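Local coordinates for CELL division protein FTSZ homolog 1 (Methanocaldococcus jannaschii, PDB 2VAP) that binds GTP and, as a tubulin homologue with GTPase activity, probably polymerises into the contractile ring that forms at the future cell division site, at residues E193-I198 / S272-V277; L187-N192 / L248-I253; A285-M290 / V333-T338. All coordinates share one frame; numbering follows the deposited sequence.

Interaction 1 (E193-I198 / S272-V277); sequences EKLFEI and SPLLDV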
ATOM      1  N   GLU A 193     -10.776 -10.326   5.713  1.00 12.42           N
ATOM      2  CA  GLU A 193     -11.435 -11.170   6.714  1.00 10.61           C
ATOM      3  C   GLU A 193     -11.032 -10.800   8.145  1.00 10.44           C
ATOM      4  O   GLU A 193     -11.857 -10.851   9.060  1.00 13.29           O
ATOM      5  CB  GLU A 193     -11.174 -12.656   6.434  1.00 14.24           C
ATOM      6  CG  GLU A 193     -11.916 -13.633   7.360  1.00 16.30           C
ATOM      7  CD  GLU A 193     -13.439 -13.577   7.234  1.00 20.71           C
ATOM      8  OE1 GLU A 193     -13.959 -12.946   6.285  1.00 17.30           O
ATOM      9  OE2 GLU A 193     -14.122 -14.181   8.088  1.00 19.50           O
ATOM     10  N   LYS A 194      -9.773 -10.405   8.325  1.00 13.03           N
ATOM     11  CA  LYS A 194      -9.261 -10.028   9.647  1.00 12.92           C
ATOM     12  C   LYS A 194      -9.835  -8.704  10.169  1.00 10.80           C
ATOM     13  O   LYS A 194      -9.731  -8.411  11.362  1.00 14.73           O
ATOM     14  CB  LYS A 194      -7.727 -10.000   9.661  1.00 13.39           C
ATOM     15  CG  LYS A 194      -7.054 -11.332   9.304  1.00 16.31           C
ATOM     16  CD  LYS A 194      -7.491 -12.495  10.201  1.00 28.89           C
ATOM     17  CE  LYS A 194      -6.783 -12.482  11.545  1.00 48.42           C
ATOM     18  NZ  LYS A 194      -6.980 -13.756  12.290  1.00 47.71           N
ATOM     19  N   LEU A 195     -10.445  -7.918   9.281  1.00 12.87           N
ATOM     20  CA  LEU A 195     -11.137  -6.692   9.687  1.00 10.49           C
ATOM     21  C   LEU A 195     -12.326  -7.004  10.594  1.00 10.15           C
ATOM     22  O   LEU A 195     -12.720  -6.177  11.418  1.00 13.79           O
ATOM     23  CB  LEU A 195     -11.605  -5.889   8.469  1.00 12.78           C
ATOM     24  CG  LEU A 195     -10.537  -5.337   7.521  1.00 15.42           C
ATOM     25  CD1 LEU A 195     -11.186  -4.828   6.248  1.00 15.04           C
ATOM     26  CD2 LEU A 195      -9.718  -4.241   8.186  1.00 14.26           C
ATOM     27  N   PHE A 196     -12.880  -8.205  10.441  1.00 11.88           N
ATOM     28  CA  PHE A 196     -13.993  -8.659  11.274  1.00 15.77           C
ATOM     29  C   PHE A 196     -13.575  -8.999  12.709  1.00 16.40           C
ATOM     30  O   PHE A 196     -14.425  -9.267  13.560  1.00 18.08           O
ATOM     31  CB  PHE A 196     -14.717  -9.841  10.622  1.00 13.09           C
ATOM     32  CG  PHE A 196     -15.698  -9.444   9.545  1.00 12.49           C
ATOM     33  CD1 PHE A 196     -16.536  -8.342   9.712  1.00 13.01           C
ATOM     34  CD2 PHE A 196     -15.803 -10.192   8.377  1.00 14.91           C
ATOM     35  CE1 PHE A 196     -17.450  -7.979   8.722  1.00 16.25           C
ATOM     36  CE2 PHE A 196     -16.718  -9.841   7.384  1.00 15.69           C
ATOM     37  CZ  PHE A 196     -17.539  -8.730   7.557  1.00 15.07           C
ATOM     38  N   GLU A 197     -12.270  -8.994  12.973  1.00 14.07           N
ATOM     39  CA  GLU A 197     -11.767  -9.089  14.343  1.00 11.79           C
ATOM     40  C   GLU A 197     -11.718  -7.702  14.982  1.00 19.10           C
ATOM     41  O   GLU A 197     -11.811  -7.568  16.204  1.00 25.21           O
ATOM     42  CB  GLU A 197     -10.390  -9.759  14.389  1.00 13.73           C
ATOM     43  CG  GLU A 197     -10.426 -11.264  14.139  1.00 19.65           C
ATOM     44  CD  GLU A 197      -9.096 -11.957  14.405  1.00 36.93           C
ATOM     45  OE1 GLU A 197      -8.178 -11.326  14.970  1.00 26.35           O
ATOM     46  OE2 GLU A 197      -8.974 -13.148  14.049  1.00 44.52           O
ATOM     47  N   ILE A 198     -11.579  -6.677  14.143  1.00 15.67           N
ATOM     48  CA  ILE A 198     -11.591  -5.285  14.592  1.00 15.13           C
ATOM     49  C   ILE A 198     -13.030  -4.787  14.740  1.00 15.71           C
ATOM     50  O   ILE A 198     -13.377  -4.169  15.750  1.00 26.37           O
ATOM     51  CB  ILE A 198     -10.788  -4.359  13.635  1.00 16.00           C
ATOM     52  CG1 ILE A 198      -9.358  -4.883  13.453  1.00 18.15           C
ATOM     53  CG2 ILE A 198     -10.772  -2.919  14.159  1.00 21.50           C
ATOM     54  CD1 ILE A 198      -8.601  -4.266  12.282  1.00 19.00           C
ATOM     55  N   SER A 272      -2.069  -6.208  15.950  1.00 14.67           N
ATOM     56  CA  SER A 272      -3.127  -6.026  14.953  1.00 13.60           C
ATOM     57  C   SER A 272      -3.514  -7.341  14.275  1.00  8.14           C
ATOM     58  O   SER A 272      -2.637  -8.124  13.899  1.00 14.23           O
ATOM     59  CB  SER A 272      -2.710  -4.998  13.898  1.00 14.75           C
ATOM     60  OG  SER A 272      -3.699  -4.866  12.890  1.00 17.25           O
ATOM     61  N   PRO A 273      -4.832  -7.589  14.123  1.00 11.45           N
ATOM     62  CA  PRO A 273      -5.326  -8.761  13.394  1.00 12.58           C
ATOM     63  C   PRO A 273      -4.839  -8.803  11.944  1.00 11.02           C
ATOM     64  O   PRO A 273      -4.740  -9.884  11.361  1.00 13.66           O
ATOM     65  CB  PRO A 273      -6.848  -8.584  13.435  1.00 15.92           C
ATOM     66  CG  PRO A 273      -7.096  -7.731  14.625  1.00 23.36           C
ATOM     67  CD  PRO A 273      -5.941  -6.780  14.662  1.00 17.44           C
ATOM     68  N   LEU A 274      -4.530  -7.636  11.379  1.00 13.08           N
ATOM     69  CA  LEU A 274      -4.047  -7.538  10.000  1.00 11.99           C
ATOM     70  C   LEU A 274      -2.647  -8.127   9.810  1.00 11.47           C
ATOM     71  O   LEU A 274      -2.277  -8.505   8.695  1.00 15.06           O
ATOM     72  CB  LEU A 274      -4.100  -6.086   9.508  1.00 13.58           C
ATOM     73  CG  LEU A 274      -5.481  -5.418   9.457  1.00 13.64           C
ATOM     74  CD1 LEU A 274      -5.345  -3.936   9.144  1.00 20.09           C
ATOM     75  CD2 LEU A 274      -6.405  -6.102   8.452  1.00 21.21           C
ATOM     76  N   LEU A 275      -1.872  -8.200  10.893  1.00 12.18           N
ATOM     77  CA  LEU A 275      -0.599  -8.917  10.878  1.00 14.59           C
ATOM     78  C   LEU A 275      -0.859 -10.415  11.042  1.00 22.72           C
ATOM     79  O   LEU A 275      -0.548 -11.007  12.081  1.00 21.99           O
ATOM     80  CB  LEU A 275       0.346  -8.401  11.972  1.00 16.45           C
ATOM     81  CG  LEU A 275       1.120  -7.100  11.736  1.00 21.01           C
ATOM     82  CD1 LEU A 275       1.879  -6.705  12.993  1.00 17.29           C
ATOM     83  CD2 LEU A 275       2.075  -7.217  10.547  1.00 15.71           C
ATOM     84  N   ASP A 276      -1.434 -11.012  10.000  1.00 16.71           N
ATOM     85  CA  ASP A 276      -1.864 -12.409  10.020  1.00 20.37           C
ATOM     86  C   ASP A 276      -0.695 -13.351   9.714  1.00 19.08           C
ATOM     87  O   ASP A 276      -0.729 -14.119   8.747  1.00 20.11           O
ATOM     88  CB  ASP A 276      -3.020 -12.612   9.029  1.00 21.64           C
ATOM     89  CG  ASP A 276      -3.801 -13.896   9.281  1.00 53.66           C
ATOM     90  OD1 ASP A 276      -4.598 -14.279   8.399  1.00 35.62           O
ATOM     91  OD2 ASP A 276      -3.628 -14.521  10.350  1.00 32.38           O
ATOM     92  N   VAL A 277       0.334 -13.278  10.557  1.00 19.67           N
ATOM     93  CA  VAL A 277       1.566 -14.051  10.399  1.00 22.34           C
ATOM     94  C   VAL A 277       2.355 -14.046  11.712  1.00 20.44           C
ATOM     95  O   VAL A 277       2.186 -13.149  12.542  1.00 24.69           O
ATOM     96  CB  VAL A 277       2.448 -13.497   9.228  1.00 20.98           C
ATOM     97  CG1 VAL A 277       2.984 -12.097   9.542  1.00 19.90           C
ATOM     98  CG2 VAL A 277       3.588 -14.456   8.884  1.00 20.40           C
TER
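At the seam between the GTPase domain and the C-terminal domain of FtsZ, the type I beta turn Ser272 to Leu275 presses Pro273 against a short, weakly bonded helix at 195-198. The nearest backbones are those of Lys194 and Pro273, their CA atoms 5.6 Å apart, and no hydrogen bond crosses the gap, so the contact rests on shape and charge. The proline ring lies between Glu197 and Ile198: Glu197 slides past it in the opposite direction, bringing OE1 3.4 Å from Pro273 CB, while Ile198 crosses it at about a right angle with CG1 3.8 Å from Pro273 CG.

Lys194 wraps over the turn. Its chain bends at both chi2 (-56°) and chi3 (-79°), which curls the methylenes over the backbone carbonyl of the proline, with Lys194 CE 3.3 Å from Pro273 O. The curl carries the ammonium to its neighbour, where Lys194 NZ forms a 2.7 Å salt bridge with Glu197 OE2, from above the carboxylate plane. Across the contact the link is looser, a long salt bridge from Lys194 NZ to Asp276 OD2 at 3.9 Å. The lysine thus stands between two carboxylates and probably eases their mutual repulsion; Asp276 OD2 has a second partner in Arg353. Within the turn, Ser272 OG accepts from Leu274 N, an ST turn that helps fix its start.

On the inner side, Leu195 and Leu274 meet through their CD2 methyls, 3.8 Å apart. Both leucines also rest on Val214 of helix 204-227, and the Leu195 side chain is about 7 Å from the bound GDP. Leu274 touches Ile251 of strand 249-256, and Leu275 packs on strand 331-338, placing the turn between the central helix and the C-terminal sheet.

Interaction 2 (L187-N192 / L248-I253); sequences LVVIPN and LAMIGI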
ATOM      1  N   LEU A 187       5.260  -7.177  -1.864  1.00 10.73           N
ATOM      2  CA  LEU A 187       3.836  -7.439  -2.015  1.00  9.69           C
ATOM      3  C   LEU A 187       3.151  -7.328  -0.654  1.00 12.18           C
ATOM      4  O   LEU A 187       3.222  -8.245   0.170  1.00 12.50           O
ATOM      5  CB  LEU A 187       3.613  -8.818  -2.654  1.00 11.14           C
ATOM      6  CG  LEU A 187       2.206  -9.416  -2.807  1.00 24.99           C
ATOM      7  CD1 LEU A 187       1.259  -8.498  -3.568  1.00 21.19           C
ATOM      8  CD2 LEU A 187       2.293 -10.775  -3.488  1.00 22.14           C
ATOM      9  N   VAL A 188       2.512  -6.186  -0.420  1.00  9.07           N
ATOM     10  CA  VAL A 188       1.800  -5.938   0.828  1.00  8.68           C
ATOM     11  C   VAL A 188       0.379  -6.474   0.693  1.00 10.34           C
ATOM     12  O   VAL A 188      -0.396  -5.997  -0.140  1.00 10.47           O
ATOM     13  CB  VAL A 188       1.770  -4.431   1.195  1.00 11.21           C
ATOM     14  CG1 VAL A 188       1.111  -4.224   2.546  1.00 12.24           C
ATOM     15  CG2 VAL A 188       3.178  -3.839   1.193  1.00 12.37           C
ATOM     16  N   VAL A 189       0.052  -7.474   1.508  1.00  8.25           N
ATOM     17  CA  VAL A 189      -1.258  -8.119   1.456  1.00  8.74           C
ATOM     18  C   VAL A 189      -2.076  -7.841   2.721  1.00 12.07           C
ATOM     19  O   VAL A 189      -1.596  -8.029   3.842  1.00 12.00           O
ATOM     20  CB  VAL A 189      -1.140  -9.651   1.155  1.00 12.38           C
ATOM     21  CG1 VAL A 189      -0.362 -10.387   2.250  1.00 17.97           C
ATOM     22  CG2 VAL A 189      -2.516 -10.276   0.940  1.00 15.19           C
ATOM     23  N   ILE A 190      -3.307  -7.376   2.519  1.00  9.38           N
ATOM     24  CA  ILE A 190      -4.234  -7.093   3.611  1.00 11.06           C
ATOM     25  C   ILE A 190      -5.429  -8.045   3.521  1.00 12.32           C
ATOM     26  O   ILE A 190      -6.241  -7.935   2.603  1.00 12.89           O
ATOM     27  CB  ILE A 190      -4.729  -5.621   3.576  1.00 11.69           C
ATOM     28  CG1 ILE A 190      -3.543  -4.649   3.615  1.00 13.68           C
ATOM     29  CG2 ILE A 190      -5.701  -5.345   4.728  1.00 16.85           C
ATOM     30  CD1 ILE A 190      -3.867  -3.251   3.102  1.00 16.59           C
ATOM     31  N   PRO A 191      -5.536  -8.992   4.470  1.00 12.68           N
ATOM     32  CA  PRO A 191      -6.687  -9.892   4.443  1.00 10.07           C
ATOM     33  C   PRO A 191      -7.921  -9.227   5.053  1.00 11.59           C
ATOM     34  O   PRO A 191      -7.977  -9.020   6.268  1.00 12.72           O
ATOM     35  CB  PRO A 191      -6.220 -11.092   5.276  1.00 15.52           C
ATOM     36  CG  PRO A 191      -5.125 -10.573   6.154  1.00 18.24           C
ATOM     37  CD  PRO A 191      -4.624  -9.273   5.596  1.00 15.82           C
ATOM     38  N   ASN A 192      -8.892  -8.884   4.203  1.00 10.52           N
ATOM     39  CA  ASN A 192     -10.126  -8.229   4.652  1.00 10.18           C
ATOM     40  C   ASN A 192     -10.864  -8.998   5.748  1.00  8.18           C
ATOM     41  O   ASN A 192     -11.494  -8.393   6.610  1.00 13.15           O
ATOM     42  CB  ASN A 192     -11.078  -7.957   3.479  1.00 11.59           C
ATOM     43  CG  ASN A 192     -10.690  -6.724   2.667  1.00 11.96           C
ATOM     44  OD1 ASN A 192     -11.204  -6.515   1.566  1.00 18.63           O
ATOM     45  ND2 ASN A 192      -9.796  -5.903   3.205  1.00 10.32           N
ATOM     46  N   LEU A 248       6.991 -10.917   0.632  1.00 15.61           N
ATOM     47  CA  LEU A 248       5.634 -10.778   1.148  1.00 15.19           C
ATOM     48  C   LEU A 248       5.632  -9.888   2.385  1.00 12.70           C
ATOM     49  O   LEU A 248       6.497 -10.018   3.255  1.00 13.28           O
ATOM     50  CB  LEU A 248       5.029 -12.150   1.468  1.00 14.50           C
ATOM     51  CG  LEU A 248       3.525 -12.216   1.762  1.00 18.71           C
ATOM     52  CD1 LEU A 248       2.694 -11.971   0.505  1.00 20.72           C
ATOM     53  CD2 LEU A 248       3.167 -13.555   2.380  1.00 20.22           C
ATOM     54  N   ALA A 249       4.661  -8.982   2.448  1.00 11.01           N
ATOM     55  CA  ALA A 249       4.543  -8.042   3.556  1.00  8.99           C
ATOM     56  C   ALA A 249       3.112  -7.955   4.074  1.00 11.92           C
ATOM     57  O   ALA A 249       2.157  -8.191   3.333  1.00 12.63           O
ATOM     58  CB  ALA A 249       5.040  -6.664   3.139  1.00 11.48           C
ATOM     59  N   MET A 250       2.982  -7.629   5.358  1.00 10.92           N
ATOM     60  CA  MET A 250       1.680  -7.408   5.987  1.00  9.15           C
ATOM     61  C   MET A 250       1.736  -6.172   6.878  1.00 10.60           C
ATOM     62  O   MET A 250       2.821  -5.735   7.276  1.00 12.97           O
ATOM     63  CB  MET A 250       1.243  -8.636   6.790  1.00 12.83           C
ATOM     64  CG  MET A 250       0.866  -9.832   5.930  1.00 14.65           C
ATOM     65  SD  MET A 250       0.421 -11.279   6.904  1.00 16.97           S
ATOM     66  CE  MET A 250       0.394 -12.540   5.636  1.00 22.60           C
ATOM     67  N   ILE A 251       0.571  -5.608   7.186  1.00 10.00           N
ATOM     68  CA  ILE A 251       0.507  -4.362   7.953  1.00 10.42           C
ATOM     69  C   ILE A 251      -0.115  -4.520   9.337  1.00 12.39           C
ATOM     70  O   ILE A 251      -0.886  -5.449   9.590  1.00 12.47           O
ATOM     71  CB  ILE A 251      -0.227  -3.222   7.181  1.00 11.15           C
ATOM     72  CG1 ILE A 251      -1.734  -3.501   7.069  1.00 15.31           C
ATOM     73  CG2 ILE A 251       0.413  -2.995   5.811  1.00 12.61           C
ATOM     74  CD1 ILE A 251      -2.564  -2.292   6.652  1.00 14.61           C
ATOM     75  N   GLY A 252       0.249  -3.601  10.225  1.00 11.34           N
ATOM     76  CA  GLY A 252      -0.383  -3.455  11.527  1.00 12.04           C
ATOM     77  C   GLY A 252      -0.662  -1.985  11.769  1.00 13.99           C
ATOM     78  O   GLY A 252       0.210  -1.140  11.546  1.00 15.11           O
ATOM     79  N   ILE A 253      -1.881  -1.677  12.201  1.00 10.62           N
ATOM     80  CA  ILE A 253      -2.274  -0.300  12.498  1.00 10.02           C
ATOM     81  C   ILE A 253      -2.721  -0.175  13.952  1.00 14.97           C
ATOM     82  O   ILE A 253      -3.510  -0.986  14.443  1.00 15.47           O
ATOM     83  CB  ILE A 253      -3.394   0.210  11.544  1.00 16.31           C
ATOM     84  CG1 ILE A 253      -2.944   0.116  10.081  1.00 15.29           C
ATOM     85  CG2 ILE A 253      -3.790   1.652  11.884  1.00 19.73           C
ATOM     86  CD1 ILE A 253      -4.074   0.249   9.067  1.00 22.70           C
TER
HETATM   87  O   HOH W   1      -1.842  -6.990   6.436  1.00 10.41           O
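Val188 and Ala249 pair where strand 187-191, at the margin of the parallel GTPase sheet, briefly meets strand 249-253 of the C-terminal domain. The strand axes approach to 4.7 Å but diverge by 52°, and the parallel bridges are confined to Leu187 with Leu248 and Val188 with Ala249. Ala249 is held through both its backbone N and its O: Ala249 N donates to Leu187 O at 2.8 Å, from above the carbonyl plane, and Ala249 O accepts from Val189 N at 2.9 Å, a nearly straight bond of 171°. Farther along, a water takes over, donating to Val189 O and accepting from Ile251 N where the strands have separated.

Side chains fill the widening wedge. On one face the small Ala249 CB makes a shallow hollow for Val188 CG2, and the other valine branch, CG1, meets Ile251 CG2 at 3.6 Å, the two side chains crossing at about a right angle. Ile251 places CG1 between its backbone N and carbonyl carbon (chi1 70°), and the arm extends onward until its CD1 lies 3.9 Å from Ile190 CD1. With an alanine in place of Ile251, Val188 CG1 and Ile190 CD1 would probably lose their shared partner, and a gap is likely to open between them.

On the other face Val189 CG1 is the bump, meeting Leu248 CD1 at 3.9 Å and, at roughly a right angle to that, CG and CE of the extended Met250 chain. Leu187 CD2 approaches the same Leu248 methyl more loosely.

Helix 204-227 packs on Ile190 and Ile251, its Val214 touching both and Ala218 touching Ile251. Helix 167-181 lies over Leu187 and Val189 through Leu177, while strand 153-160 continues the GTPase sheet beyond strand 187-191 through backbone bonds to Val188 and Ile190.

Interaction 3 (A285-M290 / V333-T338); sequences ALIHVM and VLLVIT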
ATOM      1  N   ALA A 285      11.233  -4.104   8.259  1.00 11.96           N
ATOM      2  CA  ALA A 285      10.055  -3.351   8.682  1.00 12.35           C
ATOM      3  C   ALA A 285      10.130  -1.881   8.295  1.00 15.45           C
ATOM      4  O   ALA A 285      11.204  -1.277   8.314  1.00 14.37           O
ATOM      5  CB  ALA A 285       9.845  -3.482  10.189  1.00 15.45           C
ATOM      6  N   LEU A 286       8.977  -1.321   7.938  1.00  9.76           N
ATOM      7  CA  LEU A 286       8.822   0.121   7.789  1.00  7.20           C
ATOM      8  C   LEU A 286       7.869   0.612   8.871  1.00 12.61           C
ATOM      9  O   LEU A 286       6.815   0.011   9.098  1.00 12.99           O
ATOM     10  CB  LEU A 286       8.291   0.491   6.399  1.00  8.29           C
ATOM     11  CG  LEU A 286       9.144   0.138   5.173  1.00 12.80           C
ATOM     12  CD1 LEU A 286       8.756  -1.222   4.608  1.00 17.75           C
ATOM     13  CD2 LEU A 286       9.001   1.206   4.103  1.00 23.50           C
ATOM     14  N   ILE A 287       8.254   1.690   9.549  1.00 10.11           N
ATOM     15  CA  ILE A 287       7.442   2.262  10.622  1.00  8.62           C
ATOM     16  C   ILE A 287       7.142   3.725  10.326  1.00 10.53           C
ATOM     17  O   ILE A 287       8.058   4.532  10.157  1.00 11.05           O
ATOM     18  CB  ILE A 287       8.144   2.163  12.007  1.00 10.05           C
ATOM     19  CG1 ILE A 287       8.595   0.728  12.297  1.00 13.41           C
ATOM     20  CG2 ILE A 287       7.223   2.682  13.120  1.00 15.20           C
ATOM     21  CD1 ILE A 287       9.482   0.596  13.523  1.00 16.13           C
ATOM     22  N   HIS A 288       5.858   4.057  10.253  1.00  9.20           N
ATOM     23  CA  HIS A 288       5.434   5.444  10.120  1.00  8.98           C
ATOM     24  C   HIS A 288       4.669   5.860  11.372  1.00 12.14           C
ATOM     25  O   HIS A 288       3.555   5.388  11.617  1.00 11.37           O
ATOM     26  CB  HIS A 288       4.568   5.643   8.872  1.00 10.29           C
ATOM     27  CG  HIS A 288       4.369   7.081   8.494  1.00 12.15           C
ATOM     28  ND1 HIS A 288       3.975   7.471   7.231  1.00 12.12           N
ATOM     29  CD2 HIS A 288       4.521   8.223   9.207  1.00 15.69           C
ATOM     30  CE1 HIS A 288       3.881   8.788   7.187  1.00 11.53           C
ATOM     31  NE2 HIS A 288       4.209   9.269   8.372  1.00 15.92           N
ATOM     32  N   VAL A 289       5.283   6.738  12.159  1.00 11.28           N
ATOM     33  CA  VAL A 289       4.654   7.285  13.358  1.00 11.98           C
ATOM     34  C   VAL A 289       3.975   8.602  12.997  1.00 12.69           C
ATOM     35  O   VAL A 289       4.605   9.507  12.447  1.00 11.67           O
ATOM     36  CB  VAL A 289       5.679   7.507  14.500  1.00  9.38           C
ATOM     37  CG1 VAL A 289       4.976   7.940  15.785  1.00 15.04           C
ATOM     38  CG2 VAL A 289       6.497   6.242  14.747  1.00 13.89           C
ATOM     39  N   MET A 290       2.684   8.695  13.298  1.00 10.63           N
ATOM     40  CA  MET A 290       1.900   9.886  12.992  1.00 11.40           C
ATOM     41  C   MET A 290       1.266  10.435  14.261  1.00 15.77           C
ATOM     42  O   MET A 290       0.812   9.674  15.113  1.00 16.15           O
ATOM     43  CB  MET A 290       0.819   9.564  11.960  1.00 15.85           C
ATOM     44  CG  MET A 290       1.359   9.213  10.580  1.00 17.57           C
ATOM     45  SD  MET A 290       0.212   8.226   9.600  1.00 24.31           S
ATOM     46  CE  MET A 290       0.397   6.615  10.365  1.00 30.02           C
ATOM     47  N   VAL A 333       0.173   4.618  14.555  1.00 11.12           N
ATOM     48  CA  VAL A 333       1.355   3.885  14.107  1.00 13.21           C
ATOM     49  C   VAL A 333       0.997   2.934  12.968  1.00 13.39           C
ATOM     50  O   VAL A 333       0.128   2.072  13.118  1.00 12.11           O
ATOM     51  CB  VAL A 333       2.029   3.107  15.274  1.00 15.07           C
ATOM     52  CG1 VAL A 333       3.145   2.197  14.758  1.00 15.89           C
ATOM     53  CG2 VAL A 333       2.580   4.072  16.315  1.00 13.79           C
ATOM     54  N   LEU A 334       1.659   3.118  11.828  1.00  9.75           N
ATOM     55  CA  LEU A 334       1.585   2.163  10.728  1.00 10.18           C
ATOM     56  C   LEU A 334       2.855   1.324  10.705  1.00 11.52           C
ATOM     57  O   LEU A 334       3.967   1.855  10.621  1.00 11.48           O
ATOM     58  CB  LEU A 334       1.383   2.863   9.378  1.00 11.26           C
ATOM     59  CG  LEU A 334       1.491   1.972   8.129  1.00 10.25           C
ATOM     60  CD1 LEU A 334       0.325   0.986   8.025  1.00 11.15           C
ATOM     61  CD2 LEU A 334       1.596   2.810   6.864  1.00 12.77           C
ATOM     62  N   LEU A 335       2.673   0.011  10.790  1.00 12.09           N
ATOM     63  CA  LEU A 335       3.775  -0.933  10.733  1.00  8.63           C
ATOM     64  C   LEU A 335       3.622  -1.810   9.494  1.00 11.83           C
ATOM     65  O   LEU A 335       2.570  -2.416   9.285  1.00 14.34           O
ATOM     66  CB  LEU A 335       3.795  -1.791  12.004  1.00 11.43           C
ATOM     67  CG  LEU A 335       4.887  -2.849  12.186  1.00 23.21           C
ATOM     68  CD1 LEU A 335       6.262  -2.216  12.337  1.00 25.06           C
ATOM     69  CD2 LEU A 335       4.567  -3.723  13.388  1.00 27.16           C
ATOM     70  N   VAL A 336       4.664  -1.853   8.669  1.00  9.79           N
ATOM     71  CA  VAL A 336       4.695  -2.736   7.506  1.00  9.56           C
ATOM     72  C   VAL A 336       5.855  -3.711   7.673  1.00 13.15           C
ATOM     73  O   VAL A 336       7.023  -3.322   7.607  1.00 13.78           O
ATOM     74  CB  VAL A 336       4.815  -1.954   6.170  1.00 12.32           C
ATOM     75  CG1 VAL A 336       4.839  -2.915   4.983  1.00 14.14           C
ATOM     76  CG2 VAL A 336       3.670  -0.960   6.018  1.00 14.45           C
ATOM     77  N   ILE A 337       5.512  -4.974   7.902  1.00 10.54           N
ATOM     78  CA  ILE A 337       6.484  -6.028   8.176  1.00 10.85           C
ATOM     79  C   ILE A 337       6.778  -6.807   6.895  1.00 16.35           C
ATOM     80  O   ILE A 337       5.857  -7.308   6.251  1.00 15.95           O
ATOM     81  CB  ILE A 337       5.949  -6.978   9.286  1.00 17.07           C
ATOM     82  CG1 ILE A 337       5.772  -6.229  10.619  1.00 20.62           C
ATOM     83  CG2 ILE A 337       6.831  -8.204   9.446  1.00 48.26           C
ATOM     84  CD1 ILE A 337       7.062  -5.759  11.277  1.00 46.02           C
ATOM     85  N   THR A 338       8.057  -6.913   6.536  1.00 12.35           N
ATOM     86  CA  THR A 338       8.458  -7.530   5.265  1.00  9.65           C
ATOM     87  C   THR A 338       9.208  -8.853   5.439  1.00 12.93           C
ATOM     88  O   THR A 338       9.718  -9.156   6.521  1.00 16.53           O
ATOM     89  CB  THR A 338       9.323  -6.570   4.407  1.00 18.00           C
ATOM     90  OG1 THR A 338      10.559  -6.297   5.081  1.00 17.99           O
ATOM     91  CG2 THR A 338       8.589  -5.259   4.137  1.00 20.31           C
TER
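Leu286 and Val336 exchange a pair of backbone hydrogen bonds, Leu286 N to Val336 O at 2.8 Å and Val336 N to Leu286 O at 2.9 Å, each donor lying in the carbonyl plane. His288 and Leu334 repeat the exchange, both N-H...O angles being 171°. These pairs flank the non-hydrogen-bonded pair Ile287 and Leu335, in strands whose N-to-C directions differ by 173°. Weaker CA-H...O contacts run from Ile287 CA to Leu334 O (3.5 Å) between the pairs and from Ala285 CA to Val336 O (3.2 Å) beyond them.

The His288 ring has its own partners: ND1 bonds to Gly221 O and NE2 to Thr322 OG1, fixing its rotation, and Met290 SD sits 4.2 Å above the plane over the ring centre. The Met290 chain bends at chi3 (-76°), which brings CE to 4.0 Å from Leu334 CB.

On the Ile287 face, this side chain and Leu335 lie side by side, pointing the same way, with Ile287 CG1 3.8 Å from Leu335 CD1. Ala285 CB meets Ile337 CD1 at the same separation. Val307 of helix 297-310 packs on Ile287 and Leu335, and Leu311 on Ala285 and Ile337, whereas helix 204-227 touches Leu286 and Val336 on the other.

Polar bonding is concentrated in the backbone and the twice-anchored His288 imidazole; apolar side chains make up the Ile287 face and most of the Leu286 face, as suits inner strands.

Interactions 2 and 3 are buried, whereas interaction 1 is only partly so, with exposed Glu197 and Ile198 at its margin. Interactions 1 and 2 both join the GTPase and C-terminal domains, and interaction 3 lies wholly within the latter. Strand 249-256 connects the two strand contacts: Gly252 N to Leu335 O and Met250 O to Ile337 N are probable hydrogen bonds to strand 331-338. Leu274 and Leu275 pack on the Ile251 backbone, and Leu275 also on Leu335 and Ile337. The chemistry follows position: regular antiparallel bonding in 285-290/333-338, two parallel bridges extended by a water in 187-192/248-253, and proline and leucine packing with a long salt bridge in 193-198/272-277.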